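Ribosomal RNA methyltransferase, putative (Plasmodium falciparum, PDB 2PLW) binds S-adenosylmethionine and probably methylates ribosomal RNA at a uridine 2'-hydroxyl, as other members of the RlmE family are thought to do. Local coordinates at residues N23-D28 / K106-L111; K48-G53 / N64-Q69; I151-L156 / E188-C193; S135-M140 / T165-M170. One frame throughout, in Å; residues are numbered along the deposited sequence.

Interaction 1. Residues N23-D28 / K106-L111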
loop_
_atom_site.group_PDB
_atom_site.type_symbol
_atom_site.label_atom_id
_atom_site.label_comp_id
_atom_site.label_asym_id
_atom_site.label_seq_id
_atom_site.Cartn_x
_atom_site.Cartn_y
_atom_site.Cartn_z
ATOM N N ASN A 23 -1.376 12.478 -13.096
ATOM C CA ASN A 23 -2.839 12.387 -13.019
ATOM C C ASN A 23 -3.315 11.090 -12.364
ATOM O O ASN A 23 -4.282 10.464 -12.815
ATOM C CB ASN A 23 -3.498 12.576 -14.406
ATOM C CG ASN A 23 -4.985 12.917 -14.306
ATOM O OD1 ASN A 23 -5.463 13.331 -13.252
ATOM N ND2 ASN A 23 -5.718 12.729 -15.401
ATOM N N LYS A 24 -2.615 10.692 -11.309
ATOM C CA LYS A 24 -3.026 9.521 -10.530
ATOM C C LYS A 24 -3.316 9.908 -9.098
ATOM O O LYS A 24 -2.646 10.793 -8.535
ATOM C CB LYS A 24 -1.938 8.445 -10.513
ATOM C CG LYS A 24 -1.496 7.937 -11.915
ATOM C CD LYS A 24 -2.585 7.100 -12.565
ATOM C CE LYS A 24 -2.250 6.760 -14.017
ATOM N NZ LYS A 24 -3.403 6.059 -14.657
ATOM N N ILE A 25 -4.295 9.219 -8.518
ATOM C CA ILE A 25 -4.522 9.333 -7.080
ATOM C C ILE A 25 -3.725 8.180 -6.449
ATOM O O ILE A 25 -3.881 7.024 -6.830
ATOM C CB ILE A 25 -6.009 9.245 -6.738
ATOM C CG1 ILE A 25 -6.762 10.436 -7.360
ATOM C CG2 ILE A 25 -6.196 9.225 -5.227
ATOM C CD1 ILE A 25 -8.282 10.457 -7.022
ATOM N N ILE A 26 -2.909 8.510 -5.461
ATOM C CA ILE A 26 -1.956 7.560 -4.858
ATOM C C ILE A 26 -2.144 7.487 -3.342
ATOM O O ILE A 26 -2.152 8.503 -2.644
ATOM C CB ILE A 26 -0.508 7.973 -5.180
ATOM C CG1 ILE A 26 -0.322 8.100 -6.694
ATOM C CG2 ILE A 26 0.495 6.928 -4.664
ATOM C CD1 ILE A 26 0.798 9.053 -7.054
ATOM N N LEU A 27 -2.295 6.263 -2.842
ATOM C CA LEU A 27 -2.432 6.019 -1.406
ATOM C C LEU A 27 -1.247 5.223 -0.893
ATOM O O LEU A 27 -0.891 4.198 -1.450
ATOM C CB LEU A 27 -3.719 5.244 -1.127
ATOM C CG LEU A 27 -3.947 4.801 0.326
ATOM C CD1 LEU A 27 -4.065 5.983 1.251
ATOM C CD2 LEU A 27 -5.196 3.941 0.426
ATOM N N ASP A 28 -0.688 5.684 0.221
ATOM C CA ASP A 28 0.510 5.118 0.804
ATOM C C ASP A 28 0.119 4.625 2.185
ATOM O O ASP A 28 -0.099 5.444 3.087
ATOM C CB ASP A 28 1.561 6.225 0.900
ATOM C CG ASP A 28 2.839 5.777 1.569
ATOM O OD1 ASP A 28 3.175 4.585 1.502
ATOM O OD2 ASP A 28 3.507 6.641 2.195
ATOM N N LYS A 106 -12.082 6.586 -7.319
ATOM C CA LYS A 106 -11.282 5.526 -6.731
ATOM C C LYS A 106 -9.785 5.856 -6.880
ATOM O O LYS A 106 -9.420 6.913 -7.383
ATOM C CB LYS A 106 -11.679 4.154 -7.287
ATOM C CG LYS A 106 -13.058 3.700 -6.757
ATOM C CD LYS A 106 -13.278 2.240 -6.995
ATOM C CE LYS A 106 -14.658 1.808 -6.590
ATOM N NZ LYS A 106 -14.829 0.376 -6.781
ATOM N N ILE A 107 -8.943 4.983 -6.351
ATOM C CA ILE A 107 -7.553 5.276 -6.118
ATOM C C ILE A 107 -6.736 4.500 -7.152
ATOM O O ILE A 107 -6.906 3.316 -7.280
ATOM C CB ILE A 107 -7.152 4.815 -4.677
ATOM C CG1 ILE A 107 -8.021 5.539 -3.634
ATOM C CG2 ILE A 107 -5.673 5.087 -4.397
ATOM C CD1 ILE A 107 -7.656 5.212 -2.235
ATOM N N ASP A 108 -5.853 5.169 -7.878
ATOM C CA ASP A 108 -5.109 4.510 -8.947
ATOM C C ASP A 108 -3.933 3.634 -8.536
ATOM O O ASP A 108 -3.612 2.652 -9.224
ATOM C CB ASP A 108 -4.628 5.562 -9.939
ATOM C CG ASP A 108 -5.764 6.358 -10.505
ATOM O OD1 ASP A 108 -6.530 5.783 -11.288
ATOM O OD2 ASP A 108 -5.938 7.534 -10.116
ATOM N N ILE A 109 -3.267 4.023 -7.453
ATOM C CA ILE A 109 -2.095 3.328 -6.975
ATOM C C ILE A 109 -2.213 3.200 -5.477
ATOM O O ILE A 109 -2.356 4.212 -4.765
ATOM C CB ILE A 109 -0.783 4.085 -7.331
ATOM C CG1 ILE A 109 -0.704 4.349 -8.834
ATOM C CG2 ILE A 109 0.415 3.307 -6.830
ATOM C CD1 ILE A 109 0.353 5.430 -9.224
ATOM N N ILE A 110 -2.223 1.960 -5.012
ATOM C CA ILE A 110 -2.272 1.723 -3.577
ATOM C C ILE A 110 -1.005 0.976 -3.193
ATOM O O ILE A 110 -0.747 -0.111 -3.690
ATOM C CB ILE A 110 -3.542 0.959 -3.167
ATOM C CG1 ILE A 110 -4.787 1.818 -3.427
ATOM C CG2 ILE A 110 -3.485 0.587 -1.669
ATOM C CD1 ILE A 110 -6.114 1.028 -3.184
ATOM N N LEU A 111 -0.236 1.597 -2.316
ATOM C CA LEU A 111 1.037 1.060 -1.840
ATOM C C LEU A 111 0.918 0.757 -0.351
ATOM O O LEU A 111 0.301 1.513 0.400
ATOM C CB LEU A 111 2.165 2.082 -2.034
ATOM C CG LEU A 111 2.296 2.724 -3.428
ATOM C CD1 LEU A 111 3.308 3.876 -3.463
ATOM C CD2 LEU A 111 2.661 1.680 -4.487
HETATM O O HOH W 1 -6.286 6.465 -14.198
#
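Lys-24 and Asp-108 meet at about a right angle where two parallel central strands of the methyltransferase sheet begin to run together. Lys-24 starts with its CB 4.0 Å from Ile-109 CD1, and CG stays beside the same methyl. A bend at chi2 (-71°) then swings the chain across the aspartate, bringing CD to 3.7 Å from Asp-108 CB. At the tip NZ gives a hydrogen bond to a water at 2.9 Å. That water donates in turn to Asp-108 OD1, which also accepts from Asn-145; the direct gap from Lys-24 NZ to Asp-108 OD1 is 4.6 Å.

The other carboxylate oxygen does backbone work. The chain turns a corner at Asp-108, and OD2, through its anti lone pair, takes the N-H of Ile-25 at 2.8 Å in an essentially straight bond (179°). Beyond the corner ordinary parallel pairing takes over: Ile-25 O accepts from Ile-109 N, Leu-27 N reaches Ile-109 O at 2.8 Å, and Leu-27 O receives Leu-111 N. Ile-26 and Ile-109 lie side by side, Ile-26 CG1 3.7 Å from Ile-109 CD1, while Leu-27, on the other face, packs on Ile-107 from before the corner.

The carboxylate thus takes an N-H that a carbonyl would otherwise take in regular parallel pairing, and its charge is probably eased by the water-linked lysine; further along, the contact is wholly apolar apart from the backbone, until Asp-28 approaches the S-adenosylmethionine site.

Interaction 2. Residues K48-G53 / N64-Q69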
loop_
_atom_site.group_PDB
_atom_site.type_symbol
_atom_site.label_atom_id
_atom_site.label_comp_id
_atom_site.label_asym_id
_atom_site.label_seq_id
_atom_site.Cartn_x
_atom_site.Cartn_y
_atom_site.Cartn_z
ATOM N N LYS A 48 -0.015 16.625 -11.914
ATOM C CA LYS A 48 -1.198 16.752 -11.083
ATOM C C LYS A 48 -1.408 15.368 -10.458
ATOM O O LYS A 48 -1.458 14.369 -11.187
ATOM C CB LYS A 48 -2.378 17.145 -11.963
ATOM C CG LYS A 48 -3.710 16.990 -11.295
ATOM C CD LYS A 48 -4.839 17.420 -12.209
ATOM C CE LYS A 48 -6.185 17.149 -11.526
ATOM N NZ LYS A 48 -6.453 15.668 -11.543
ATOM N N ASN A 49 -1.518 15.317 -9.126
ATOM C CA ASN A 49 -1.779 14.061 -8.409
ATOM C C ASN A 49 -2.500 14.385 -7.120
ATOM O O ASN A 49 -2.524 15.542 -6.719
ATOM C CB ASN A 49 -0.452 13.368 -8.040
ATOM C CG ASN A 49 0.319 12.850 -9.251
ATOM O OD1 ASN A 49 1.224 13.533 -9.748
ATOM N ND2 ASN A 49 -0.015 11.638 -9.724
ATOM N N LYS A 50 -3.096 13.375 -6.480
ATOM C CA LYS A 50 -3.472 13.454 -5.067
ATOM C C LYS A 50 -2.661 12.373 -4.375
ATOM O O LYS A 50 -2.667 11.222 -4.810
ATOM C CB LYS A 50 -4.943 13.141 -4.847
ATOM C CG LYS A 50 -5.866 14.310 -4.942
ATOM C CD LYS A 50 -7.318 13.862 -4.760
ATOM C CE LYS A 50 -8.252 15.078 -4.704
ATOM N NZ LYS A 50 -8.054 16.087 -5.794
ATOM N N ILE A 51 -1.941 12.763 -3.336
ATOM C CA ILE A 51 -1.135 11.835 -2.546
ATOM C C ILE A 51 -1.748 11.739 -1.141
ATOM O O ILE A 51 -1.901 12.750 -0.462
ATOM C CB ILE A 51 0.334 12.293 -2.495
ATOM C CG1 ILE A 51 0.874 12.465 -3.921
ATOM C CG2 ILE A 51 1.192 11.279 -1.753
ATOM C CD1 ILE A 51 2.065 13.386 -3.975
ATOM N N ILE A 52 -2.112 10.523 -0.737
ATOM C CA ILE A 52 -2.749 10.273 0.566
ATOM C C ILE A 52 -1.898 9.266 1.343
ATOM O O ILE A 52 -1.472 8.256 0.801
ATOM C CB ILE A 52 -4.208 9.730 0.420
ATOM C CG1 ILE A 52 -5.039 10.626 -0.513
ATOM C CG2 ILE A 52 -4.869 9.603 1.801
ATOM C CD1 ILE A 52 -6.210 9.924 -1.136
ATOM N N GLY A 53 -1.679 9.551 2.621
ATOM C CA GLY A 53 -0.934 8.651 3.502
ATOM C C GLY A 53 -1.840 8.182 4.608
ATOM O O GLY A 53 -2.587 8.994 5.182
ATOM N N ASN A 64 1.185 19.370 0.735
ATOM C CA ASN A 64 0.561 18.741 -0.437
ATOM C C ASN A 64 0.360 17.236 -0.344
ATOM O O ASN A 64 0.225 16.559 -1.364
ATOM C CB ASN A 64 1.323 19.130 -1.712
ATOM C CG ASN A 64 1.448 20.648 -1.862
ATOM O OD1 ASN A 64 2.551 21.175 -2.033
ATOM N ND2 ASN A 64 0.320 21.358 -1.740
ATOM N N VAL A 65 0.351 16.731 0.884
ATOM C CA VAL A 65 -0.003 15.350 1.152
ATOM C C VAL A 65 -1.150 15.325 2.143
ATOM O O VAL A 65 -1.105 16.045 3.161
ATOM C CB VAL A 65 1.193 14.589 1.738
ATOM C CG1 VAL A 65 0.771 13.131 2.134
ATOM C CG2 VAL A 65 2.374 14.594 0.717
ATOM N N TYR A 66 -2.160 14.501 1.861
ATOM C CA TYR A 66 -3.286 14.334 2.786
ATOM C C TYR A 66 -2.910 13.196 3.711
ATOM O O TYR A 66 -2.501 12.133 3.239
ATOM C CB TYR A 66 -4.553 13.932 2.052
ATOM C CG TYR A 66 -5.050 14.913 1.028
ATOM C CD1 TYR A 66 -5.949 15.909 1.379
ATOM C CD2 TYR A 66 -4.647 14.822 -0.307
ATOM C CE1 TYR A 66 -6.432 16.803 0.424
ATOM C CE2 TYR A 66 -5.115 15.735 -1.260
ATOM C CZ TYR A 66 -6.009 16.713 -0.885
ATOM O OH TYR A 66 -6.483 17.627 -1.810
ATOM N N PHE A 67 -3.031 13.396 5.016
ATOM C CA PHE A 67 -2.762 12.307 5.931
ATOM C C PHE A 67 -4.058 11.880 6.627
ATOM O O PHE A 67 -4.923 12.717 6.943
ATOM C CB PHE A 67 -1.692 12.697 6.967
ATOM C CG PHE A 67 -1.522 11.672 8.057
ATOM C CD1 PHE A 67 -0.932 10.449 7.779
ATOM C CD2 PHE A 67 -1.953 11.940 9.349
ATOM C CE1 PHE A 67 -0.768 9.506 8.785
ATOM C CE2 PHE A 67 -1.801 10.996 10.373
ATOM C CZ PHE A 67 -1.231 9.777 10.083
ATOM N N ILE A 68 -4.179 10.575 6.853
ATOM C CA ILE A 68 -5.318 10.017 7.585
ATOM C C ILE A 68 -4.764 9.100 8.652
ATOM O O ILE A 68 -4.086 8.122 8.346
ATOM C CB ILE A 68 -6.293 9.246 6.653
ATOM C CG1 ILE A 68 -6.947 10.217 5.656
ATOM C CG2 ILE A 68 -7.316 8.452 7.500
ATOM C CD1 ILE A 68 -7.730 9.513 4.515
ATOM N N GLN A 69 -5.044 9.415 9.916
ATOM C CA GLN A 69 -4.653 8.481 10.947
ATOM C C GLN A 69 -5.680 7.346 11.017
ATOM O O GLN A 69 -6.894 7.576 11.115
ATOM C CB GLN A 69 -4.483 9.141 12.318
ATOM C CG GLN A 69 -3.894 8.159 13.303
ATOM C CD GLN A 69 -3.859 8.678 14.736
ATOM O OE1 GLN A 69 -4.582 9.602 15.082
ATOM N NE2 GLN A 69 -3.009 8.072 15.569
HETATM O O HOH W 2 -5.823 17.563 -4.329
HETATM O O HOH W 3 -1.859 15.531 -2.850
#
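Tyr-66 and Phe-67 flank the backbone of Ile-51 to Gly-53 from opposite faces of a Rossmann-like sheet, where strand 66-69 is the parallel edge strand beside 49-55. The bumps alternate. Tyr-66 swings its ring back along the neighbouring strand (chi1 -61°), and the ring edge meets the carbonyl of Ile-51, with CD2 3.4 Å from Ile-51 O. Farther out, Lys-50 CG rests 4.0 Å from Tyr-66 CE2, and a water joins Lys-50 NZ to the tyrosine OH. On this same face Ile-52 and Ile-68 stand side by side, Ile-52 CG2 3.9 Å from Ile-68 CD1, under helix 93-102.

The opposite face dips at Gly-53, which adds no side chain of its own between Val-65 and Phe-67. The phenyl ring leans in obliquely, its CD1 3.4 Å from Gly-53 O, close to the S-adenosylmethionine-binding Asp-55. Val-65 and Ile-51 build the ridge next to the dip and pack under helix 35-43. Three backbone hydrogen bonds of the parallel pair hold the register: Tyr-66 N to Ile-51 O, Gly-53 N to Tyr-66 O, and Ile-68 N to Gly-53 O. Ahead of the paired region, a water accepts from Ile-51 N and donates to Asn-64 O, each at 2.8 Å.

Interaction 3. Residues I151-L156 / E188-C193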
loop_
_atom_site.group_PDB
_atom_site.type_symbol
_atom_site.label_atom_id
_atom_site.label_comp_id
_atom_site.label_asym_id
_atom_site.label_seq_id
_atom_site.Cartn_x
_atom_site.Cartn_y
_atom_site.Cartn_z
ATOM N N ILE A 151 0.720 -2.483 -4.550
ATOM C CA ILE A 151 1.979 -3.082 -4.077
ATOM C C ILE A 151 1.925 -3.238 -2.571
ATOM O O ILE A 151 1.628 -2.299 -1.844
ATOM C CB ILE A 151 3.210 -2.249 -4.512
ATOM C CG1 ILE A 151 3.175 -2.097 -6.028
ATOM C CG2 ILE A 151 4.470 -2.979 -4.055
ATOM C CD1 ILE A 151 4.333 -1.297 -6.593
ATOM N N VAL A 152 2.158 -4.454 -2.086
ATOM C CA VAL A 152 2.014 -4.686 -0.649
ATOM C C VAL A 152 3.181 -5.514 -0.127
ATOM O O VAL A 152 3.561 -6.527 -0.728
ATOM C CB VAL A 152 0.647 -5.344 -0.316
ATOM C CG1 VAL A 152 0.447 -6.665 -1.074
ATOM C CG2 VAL A 152 0.459 -5.521 1.202
ATOM N N LYS A 153 3.740 -5.061 0.988
ATOM C CA LYS A 153 4.826 -5.804 1.639
ATOM C C LYS A 153 4.302 -6.944 2.518
ATOM O O LYS A 153 3.237 -6.840 3.121
ATOM C CB LYS A 153 5.697 -4.845 2.461
ATOM C CG LYS A 153 6.996 -5.465 2.980
ATOM C CD LYS A 153 7.857 -4.426 3.700
ATOM C CE LYS A 153 7.273 -3.835 4.952
ATOM N NZ LYS A 153 8.162 -2.749 5.479
ATOM N N MET A 154 5.067 -8.031 2.597
ATOM C CA MET A 154 4.774 -9.051 3.609
ATOM C C MET A 154 6.042 -9.815 3.940
ATOM O O MET A 154 7.018 -9.766 3.157
ATOM C CB MET A 154 3.700 -10.024 3.130
ATOM C CG MET A 154 4.163 -10.995 2.039
ATOM S SD MET A 154 2.933 -12.276 1.671
ATOM C CE MET A 154 2.638 -12.973 3.304
ATOM N N TYR A 155 6.024 -10.507 5.084
ATOM C CA TYR A 155 7.094 -11.479 5.387
ATOM C C TYR A 155 6.919 -12.691 4.506
ATOM O O TYR A 155 5.866 -13.332 4.532
ATOM C CB TYR A 155 7.109 -11.900 6.867
ATOM C CG TYR A 155 7.606 -10.807 7.774
ATOM C CD1 TYR A 155 8.901 -10.297 7.643
ATOM C CD2 TYR A 155 6.773 -10.256 8.749
ATOM C CE1 TYR A 155 9.350 -9.267 8.470
ATOM C CE2 TYR A 155 7.214 -9.227 9.573
ATOM C CZ TYR A 155 8.503 -8.745 9.427
ATOM O OH TYR A 155 8.948 -7.731 10.243
ATOM N N LEU A 156 7.949 -13.005 3.720
ATOM C CA LEU A 156 7.920 -14.167 2.850
ATOM C C LEU A 156 7.798 -15.438 3.675
ATOM O O LEU A 156 8.428 -15.579 4.738
ATOM C CB LEU A 156 9.180 -14.242 1.985
ATOM C CG LEU A 156 9.367 -15.459 1.057
ATOM C CD1 LEU A 156 8.453 -15.433 -0.148
ATOM C CD2 LEU A 156 10.807 -15.550 0.558
ATOM N N GLU A 188 11.525 -10.163 3.761
ATOM C CA GLU A 188 10.354 -9.442 3.249
ATOM C C GLU A 188 10.357 -9.329 1.736
ATOM O O GLU A 188 11.411 -9.233 1.107
ATOM C CB GLU A 188 10.286 -8.046 3.841
ATOM C CG GLU A 188 9.708 -8.006 5.244
ATOM C CD GLU A 188 9.844 -6.641 5.873
ATOM O OE1 GLU A 188 10.711 -5.861 5.419
ATOM O OE2 GLU A 188 9.076 -6.351 6.827
ATOM N N ILE A 189 9.162 -9.354 1.149
ATOM C CA ILE A 189 9.013 -9.211 -0.293
ATOM C C ILE A 189 7.881 -8.232 -0.500
ATOM O O ILE A 189 7.162 -7.923 0.455
ATOM C CB ILE A 189 8.664 -10.550 -1.016
ATOM C CG1 ILE A 189 7.428 -11.238 -0.394
ATOM C CG2 ILE A 189 9.864 -11.527 -1.031
ATOM C CD1 ILE A 189 6.144 -11.002 -1.179
ATOM N N TYR A 190 7.756 -7.741 -1.725
ATOM C CA TYR A 190 6.560 -7.012 -2.131
ATOM C C TYR A 190 5.827 -7.818 -3.186
ATOM O O TYR A 190 6.457 -8.397 -4.067
ATOM C CB TYR A 190 6.910 -5.622 -2.670
ATOM C CG TYR A 190 7.491 -4.689 -1.638
ATOM C CD1 TYR A 190 6.659 -3.887 -0.837
ATOM C CD2 TYR A 190 8.877 -4.598 -1.457
ATOM C CE1 TYR A 190 7.182 -3.012 0.099
ATOM C CE2 TYR A 190 9.417 -3.722 -0.508
ATOM C CZ TYR A 190 8.566 -2.944 0.270
ATOM O OH TYR A 190 9.133 -2.094 1.200
ATOM N N LEU A 191 4.492 -7.852 -3.092
ATOM C CA LEU A 191 3.660 -8.376 -4.165
ATOM C C LEU A 191 3.250 -7.164 -5.008
ATOM O O LEU A 191 2.636 -6.242 -4.496
ATOM C CB LEU A 191 2.440 -9.109 -3.622
ATOM C CG LEU A 191 2.758 -10.331 -2.738
ATOM C CD1 LEU A 191 1.561 -10.687 -1.811
ATOM C CD2 LEU A 191 3.169 -11.524 -3.586
ATOM N N VAL A 192 3.686 -7.157 -6.258
ATOM C CA VAL A 192 3.428 -6.065 -7.199
ATOM C C VAL A 192 2.317 -6.470 -8.147
ATOM O O VAL A 192 2.468 -7.411 -8.943
ATOM C CB VAL A 192 4.722 -5.713 -7.996
ATOM C CG1 VAL A 192 4.439 -4.560 -8.952
ATOM C CG2 VAL A 192 5.805 -5.339 -7.044
ATOM N N CYS A 193 1.186 -5.755 -8.086
ATOM C CA CYS A 193 0.011 -6.166 -8.807
ATOM C C CYS A 193 -0.375 -5.075 -9.781
ATOM O O CYS A 193 -0.596 -3.932 -9.384
ATOM C CB CYS A 193 -1.155 -6.369 -7.822
ATOM S SG CYS A 193 -0.734 -7.456 -6.432
HETATM O O HOH W 4 9.254 -5.086 8.939
#
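Val-152 and Leu-191 exchange two backbone hydrogen bonds, as do Met-154 and Ile-189, and these four bonds of 2.9 to 3.0 Å between backbone N and O atoms knit an antiparallel pair. Between them stands Lys-153, whose NZ has its main partner in Asp-113, a salt bridge; Glu-188 OE2 is a long second partner at 4.0 Å from Lys-153 NZ. Tyr-190 OH also bonds to Asp-113. The lysine lays its stem over the Tyr-190 ring, its CG turned away from the backbone N (chi1 -170°): CG sits over one face, 4.2 Å from the centroid, and CB is 3.3 Å from Tyr-190 CE1.

Glu-188 runs alongside Tyr-155. Its CG comes within 3.4 Å of Tyr-155 CD1, the carboxylate is turned 26° from the ring plane, and a water joins OE2 to the phenol OH. Farther along, Ile-151 lies beside Val-192. Beneath, on the opposite face, Met-154 CG meets Ile-189 CD1 at 3.8 Å.

Lys-153 is the predicted proton acceptor, and its side chain comes within about 4 Å of the bound S-adenosylmethionine; Lys-153, Asp-113 and Glu-188 are consistent with three members of the Lys-Asp-Lys-Glu tetrad of RlmE-type 2'-O-methyltransferases.

Interaction 4. Residues S135-M140 / T165-M170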
loop_
_atom_site.group_PDB
_atom_site.type_symbol
_atom_site.label_atom_id
_atom_site.label_comp_id
_atom_site.label_asym_id
_atom_site.label_seq_id
_atom_site.Cartn_x
_atom_site.Cartn_y
_atom_site.Cartn_z
ATOM N N SER A 135 -6.037 -8.100 5.335
ATOM C CA SER A 135 -6.807 -6.916 5.751
ATOM C C SER A 135 -6.607 -5.768 4.774
ATOM O O SER A 135 -7.576 -5.146 4.324
ATOM C CB SER A 135 -6.448 -6.455 7.181
ATOM O OG SER A 135 -6.889 -7.434 8.110
ATOM N N ILE A 136 -5.345 -5.525 4.419
ATOM C CA ILE A 136 -5.028 -4.440 3.505
ATOM C C ILE A 136 -5.591 -4.755 2.123
ATOM O O ILE A 136 -6.142 -3.877 1.473
ATOM C CB ILE A 136 -3.506 -4.185 3.432
ATOM C CG1 ILE A 136 -3.004 -3.622 4.768
ATOM C CG2 ILE A 136 -3.209 -3.150 2.343
ATOM C CD1 ILE A 136 -1.490 -3.702 4.911
ATOM N N THR A 137 -5.484 -6.012 1.680
ATOM C CA THR A 137 -6.057 -6.433 0.383
ATOM C C THR A 137 -7.595 -6.252 0.304
ATOM O O THR A 137 -8.123 -5.744 -0.672
ATOM C CB THR A 137 -5.631 -7.878 0.073
ATOM O OG1 THR A 137 -4.192 -7.928 0.056
ATOM C CG2 THR A 137 -6.229 -8.393 -1.274
ATOM N N HIS A 138 -8.281 -6.610 1.389
ATOM C CA HIS A 138 -9.725 -6.427 1.475
ATOM C C HIS A 138 -10.112 -4.955 1.357
ATOM O O HIS A 138 -11.080 -4.621 0.685
ATOM C CB HIS A 138 -10.220 -7.003 2.797
ATOM C CG HIS A 138 -11.703 -6.950 2.942
ATOM N ND1 HIS A 138 -12.544 -7.862 2.341
ATOM C CD2 HIS A 138 -12.498 -6.074 3.601
ATOM C CE1 HIS A 138 -13.797 -7.553 2.629
ATOM N NE2 HIS A 138 -13.796 -6.474 3.390
ATOM N N PHE A 139 -9.355 -4.088 2.033
ATOM C CA PHE A 139 -9.575 -2.656 1.972
ATOM C C PHE A 139 -9.259 -2.143 0.543
ATOM O O PHE A 139 -10.031 -1.375 -0.067
ATOM C CB PHE A 139 -8.719 -1.983 3.045
ATOM C CG PHE A 139 -8.543 -0.517 2.840
ATOM C CD1 PHE A 139 -9.513 0.367 3.262
ATOM C CD2 PHE A 139 -7.428 -0.031 2.161
ATOM C CE1 PHE A 139 -9.365 1.724 3.072
ATOM C CE2 PHE A 139 -7.263 1.343 1.953
ATOM C CZ PHE A 139 -8.231 2.217 2.411
ATOM N N MET A 140 -8.142 -2.610 -0.008
ATOM C CA MET A 140 -7.705 -2.233 -1.375
ATOM C C MET A 140 -8.801 -2.486 -2.420
ATOM O O MET A 140 -9.109 -1.623 -3.264
ATOM C CB MET A 140 -6.392 -2.987 -1.728
ATOM C CG MET A 140 -5.975 -2.872 -3.253
ATOM S SD MET A 140 -6.833 -3.890 -4.364
ATOM C CE MET A 140 -6.359 -5.525 -3.819
ATOM N N THR A 165 -1.511 -16.038 -5.675
ATOM C CA THR A 165 -2.541 -16.642 -6.524
ATOM C C THR A 165 -3.889 -15.976 -6.318
ATOM O O THR A 165 -4.651 -15.727 -7.262
ATOM C CB THR A 165 -2.613 -18.140 -6.282
ATOM O OG1 THR A 165 -1.383 -18.709 -6.736
ATOM C CG2 THR A 165 -3.784 -18.760 -7.033
ATOM N N TYR A 166 -4.168 -15.641 -5.070
ATOM C CA TYR A 166 -5.397 -14.949 -4.777
ATOM C C TYR A 166 -5.439 -13.602 -5.519
ATOM O O TYR A 166 -6.448 -13.235 -6.129
ATOM C CB TYR A 166 -5.508 -14.751 -3.263
ATOM C CG TYR A 166 -6.772 -14.066 -2.847
ATOM C CD1 TYR A 166 -8.020 -14.597 -3.157
ATOM C CD2 TYR A 166 -6.720 -12.874 -2.126
ATOM C CE1 TYR A 166 -9.202 -13.951 -2.757
ATOM C CE2 TYR A 166 -7.881 -12.235 -1.722
ATOM C CZ TYR A 166 -9.111 -12.772 -2.046
ATOM O OH TYR A 166 -10.241 -12.100 -1.623
ATOM N N LEU A 167 -4.325 -12.880 -5.496
ATOM C CA LEU A 167 -4.261 -11.569 -6.155
ATOM C C LEU A 167 -4.368 -11.672 -7.681
ATOM O O LEU A 167 -4.941 -10.798 -8.317
ATOM C CB LEU A 167 -2.985 -10.829 -5.742
ATOM C CG LEU A 167 -3.039 -10.334 -4.288
ATOM C CD1 LEU A 167 -1.655 -10.039 -3.758
ATOM C CD2 LEU A 167 -3.936 -9.103 -4.109
ATOM N N LYS A 168 -3.844 -12.764 -8.237
ATOM C CA LYS A 168 -3.930 -13.049 -9.671
ATOM C C LYS A 168 -5.371 -13.230 -10.097
ATOM O O LYS A 168 -5.695 -13.177 -11.283
ATOM C CB LYS A 168 -3.129 -14.296 -10.016
ATOM C CG LYS A 168 -1.633 -14.079 -10.035
ATOM C CD LYS A 168 -0.897 -15.334 -10.416
ATOM C CE LYS A 168 0.583 -15.065 -10.539
ATOM N NZ LYS A 168 1.263 -16.305 -11.029
ATOM N N GLY A 169 -6.256 -13.432 -9.124
ATOM C CA GLY A 169 -7.672 -13.479 -9.398
ATOM C C GLY A 169 -8.315 -12.116 -9.564
ATOM O O GLY A 169 -9.478 -12.030 -9.945
ATOM N N MET A 170 -7.583 -11.039 -9.296
ATOM C CA MET A 170 -8.176 -9.731 -9.480
ATOM C C MET A 170 -7.340 -8.722 -10.272
ATOM O O MET A 170 -7.827 -7.639 -10.585
ATOM C CB MET A 170 -8.708 -9.165 -8.159
ATOM C CG MET A 170 -7.710 -8.892 -7.104
ATOM S SD MET A 170 -8.588 -8.770 -5.503
ATOM C CE MET A 170 -7.983 -10.215 -4.672
#
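Thr-137 pushes its methyl into a group of three side chains from the neighbouring segment. CG2 lies 3.7 Å from Leu-167 CD2, the closest approach here, and is also 4.2 Å from Tyr-166 CE2, which it meets obliquely, and equally far from Met-170 CE. One turn on, Met-140 extends CE to 4.3 Å from Leu-167 CD2 and touches the sulfur of Met-170 with the same methyl. The contact is all methyls, sulfur and ring carbon, and it is small: the nearest CA atoms, those of Thr-137 and Leu-167, are 8.5 Å apart.

Behind this shell, Met-170 lays its CE over one face of the Tyr-166 ring, 3.6 Å above the plane and toward the rim, so the two form one surface for the threonine. Thr-137 is fixed in rotation by its hydroxyl: with chi1 at -58°, OG1 sits beside its own backbone N and bonds to Thr-133 O and to Tyr-150 OH, which leaves CG2 aimed across the gap. Tyr-150, from strand 148-155, also packs against Met-140 and Leu-167, filling in beneath both helices. Side-by-side helices 122-143 and 160-168, resting on one face of a central sheet, belong to one of the two helical layers of the alpha/beta/alpha sandwich of class I methyltransferases.

In the fold
Three of the contacts join neighbouring strands of one seven-stranded sheet in the methyltransferase domain, the part of the longer protein held in this chain. Interactions 1 and 2 share a seam, because strands 24-29 and 49-55 are adjacent; interaction 1 is central and mostly buried, whereas interaction 2 reaches the edge strand, where two waters supplement the backbone bonds. Interaction 3 lies on the other side of the chain's centre, linked to interaction 1 through Ile-110 O and Ile-151 N. It is antiparallel and carries buried charge beside the cofactor. Interaction 4 adds a purely apolar helix contact, touching interaction 3 where Leu-167 meets Leu-191 and interaction 1 where Met-140 meets Ile-110.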